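Putative branched-chain amino acid ABC transporter, periplasmic branched-chain amino acid-binding protein (Pseudomonas protegens Pf-5, PDB 4RU0) probably binds a branched-chain amino acid or related solute in the periplasm and delivers it to an ABC transporter for uptake. Local coordinates at residues V108-A114 with P130-Y136. Sequence-based numbering, arbitrary orientation.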
loop_
_atom_site.group_PDB
_atom_site.type_symbol
_atom_site.label_atom_id
_atom_site.label_comp_id
_atom_site.label_asym_id
_atom_site.label_seq_id
_atom_site.Cartn_x
_atom_site.Cartn_y
_atom_site.Cartn_z
ATOM N N VAL A 108 3.369 -8.862 14.655
ATOM C CA VAL A 108 3.498 -7.728 13.750
ATOM C C VAL A 108 2.391 -6.725 14.037
ATOM O O VAL A 108 1.324 -7.093 14.536
ATOM C CB VAL A 108 3.422 -8.155 12.269
ATOM C CG1 VAL A 108 4.675 -8.922 11.861
ATOM C CG2 VAL A 108 2.183 -8.986 12.033
ATOM N N TYR A 109 2.648 -5.456 13.733
ATOM C CA TYR A 109 1.667 -4.415 13.999
ATOM C C TYR A 109 1.411 -3.519 12.781
ATOM O O TYR A 109 2.345 -3.013 12.153
ATOM C CB TYR A 109 2.110 -3.564 15.190
ATOM C CG TYR A 109 1.029 -2.625 15.665
ATOM C CD1 TYR A 109 0.089 -3.039 16.599
ATOM C CD2 TYR A 109 0.934 -1.329 15.166
ATOM C CE1 TYR A 109 -0.914 -2.187 17.030
ATOM C CE2 TYR A 109 -0.064 -0.472 15.591
ATOM C CZ TYR A 109 -0.984 -0.905 16.523
ATOM O OH TYR A 109 -1.981 -0.058 16.951
ATOM N N GLN A 110 0.133 -3.322 12.466
ATOM C CA GLN A 110 -0.279 -2.484 11.337
ATOM C C GLN A 110 -1.137 -1.322 11.813
ATOM O O GLN A 110 -2.325 -1.492 12.075
ATOM C CB GLN A 110 -1.050 -3.307 10.306
ATOM C CG GLN A 110 -0.224 -4.381 9.632
ATOM C CD GLN A 110 -1.009 -5.657 9.387
ATOM O OE1 GLN A 110 -1.739 -6.126 10.260
ATOM N NE2 GLN A 110 -0.861 -6.225 8.196
ATOM N N PRO A 111 -0.533 -0.132 11.933
ATOM C CA PRO A 111 -1.252 1.039 12.453
ATOM C C PRO A 111 -2.407 1.495 11.558
ATOM O O PRO A 111 -3.324 2.140 12.057
ATOM C CB PRO A 111 -0.161 2.118 12.534
ATOM C CG PRO A 111 0.932 1.645 11.653
ATOM C CD PRO A 111 0.891 0.151 11.692
ATOM N N ASN A 112 -2.367 1.151 10.274
ATOM C CA ASN A 112 -3.409 1.555 9.328
ATOM C C ASN A 112 -3.647 3.064 9.353
ATOM O O ASN A 112 -4.774 3.524 9.537
ATOM C CB ASN A 112 -4.717 0.817 9.620
ATOM C CG ASN A 112 -4.579 -0.693 9.499
ATOM O OD1 ASN A 112 -3.926 -1.195 8.587
ATOM N ND2 ASN A 112 -5.190 -1.424 10.428
ATOM N N GLY A 113 -2.577 3.828 9.174
ATOM C CA GLY A 113 -2.635 5.271 9.319
ATOM C C GLY A 113 -1.258 5.904 9.260
ATOM O O GLY A 113 -0.382 5.600 10.070
ATOM N N ALA A 114 -1.067 6.785 8.288
ATOM C CA ALA A 114 0.223 7.430 8.067
ATOM C C ALA A 114 0.712 8.270 9.263
ATOM O O ALA A 114 1.853 8.094 9.694
ATOM C CB ALA A 114 0.165 8.278 6.806
ATOM N N PRO A 130 7.582 -4.960 14.953
ATOM C CA PRO A 130 7.608 -4.581 13.539
ATOM C C PRO A 130 6.375 -3.780 13.148
ATOM O O PRO A 130 5.254 -4.223 13.388
ATOM C CB PRO A 130 7.629 -5.929 12.804
ATOM C CG PRO A 130 7.914 -6.961 13.849
ATOM C CD PRO A 130 7.407 -6.407 15.135
ATOM N N LEU A 131 6.585 -2.601 12.576
ATOM C CA LEU A 131 5.489 -1.829 12.020
ATOM C C LEU A 131 5.360 -2.159 10.550
ATOM O O LEU A 131 6.326 -2.047 9.800
ATOM C CB LEU A 131 5.709 -0.326 12.200
ATOM C CG LEU A 131 5.666 0.242 13.619
ATOM C CD1 LEU A 131 5.720 1.771 13.577
ATOM C CD2 LEU A 131 4.455 -0.246 14.407
ATOM N N ILE A 132 4.172 -2.580 10.143
ATOM C CA ILE A 132 3.891 -2.790 8.734
ATOM C C ILE A 132 3.032 -1.649 8.206
ATOM O O ILE A 132 1.939 -1.396 8.713
ATOM C CB ILE A 132 3.174 -4.127 8.484
ATOM C CG1 ILE A 132 4.074 -5.302 8.872
ATOM C CG2 ILE A 132 2.758 -4.242 7.037
ATOM C CD1 ILE A 132 3.366 -6.647 8.834
ATOM N N THR A 133 3.539 -0.971 7.188
ATOM C CA THR A 133 2.758 -0.006 6.417
ATOM C C THR A 133 2.751 -0.404 4.952
ATOM O O THR A 133 3.702 -0.192 4.240
ATOM C CB THR A 133 3.293 1.435 6.566
ATOM O OG1 THR A 133 4.638 1.513 6.108
ATOM C CG2 THR A 133 3.256 1.872 7.979
ATOM N N LEU A 134 1.634 -0.924 4.485
ATOM C CA LEU A 134 1.566 -1.422 3.127
ATOM C C LEU A 134 1.271 -0.274 2.184
ATOM O O LEU A 134 0.279 0.399 2.316
ATOM C CB LEU A 134 0.485 -2.492 3.042
ATOM C CG LEU A 134 0.315 -3.385 1.824
ATOM C CD1 LEU A 134 1.522 -4.259 1.600
ATOM C CD2 LEU A 134 -0.910 -4.258 2.008
ATOM N N GLY A 135 2.163 -0.052 1.239
ATOM C CA GLY A 135 2.042 1.031 0.285
ATOM C C GLY A 135 2.087 2.445 0.829
ATOM O O GLY A 135 1.535 3.347 0.247
ATOM N N TYR A 136 2.744 2.641 1.948
ATOM C CA TYR A 136 2.823 3.949 2.555
ATOM C C TYR A 136 3.951 3.967 3.565
ATOM O O TYR A 136 4.657 3.017 3.671
ATOM C CB TYR A 136 1.476 4.412 3.106
ATOM C CG TYR A 136 1.045 3.856 4.434
ATOM C CD1 TYR A 136 0.474 2.614 4.534
ATOM C CD2 TYR A 136 1.149 4.608 5.573
ATOM C CE1 TYR A 136 0.050 2.126 5.744
ATOM C CE2 TYR A 136 0.737 4.126 6.784
ATOM C CZ TYR A 136 0.188 2.885 6.863
ATOM O OH TYR A 136 -0.209 2.426 8.069
HETATM O O HOH W 1 -0.523 -0.220 8.527
#
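Tyr136 OH accepts a nearly straight hydrogen bond from Gly113 N at 3.0 Å and also bonds a water at 2.7 Å. That water accepts from Asn112 N and donates to Ile132 O, so it joins the backbones where they part. The Tyr136 ring is held from two directions. Thr133 CB sits over the centre of one face, and Ala114 CB lies 4.0 Å from Tyr136 CD2. Tyr136 CG stands between its backbone N and carbonyl carbon (chi1 79°), which turns the ring toward the start of helix 114-126. A phenylalanine here would probably leave Gly113 N and the water without their shared oxygen partner. Further back the pairing is direct and parallel: Tyr109 N donates to Pro130 O, and Ile132 N donates to Tyr109 O at 2.8 Å. Ile132 packs its CB on Gln110 CG at 3.6 Å and its CD1 on Val108 CB. The Leu131 and Tyr109 side chains lie side by side and point the same way, with Leu131 CD2 3.8 Å from Tyr109 CD2. Gly113 N-caps helix 114-126, and Ala114 approaches the bound pentaoxaheptadecane. This helix links extended 108-112 to strand 131-132, consistent with a beta-alpha-beta crossover as in type I periplasmic binding proteins.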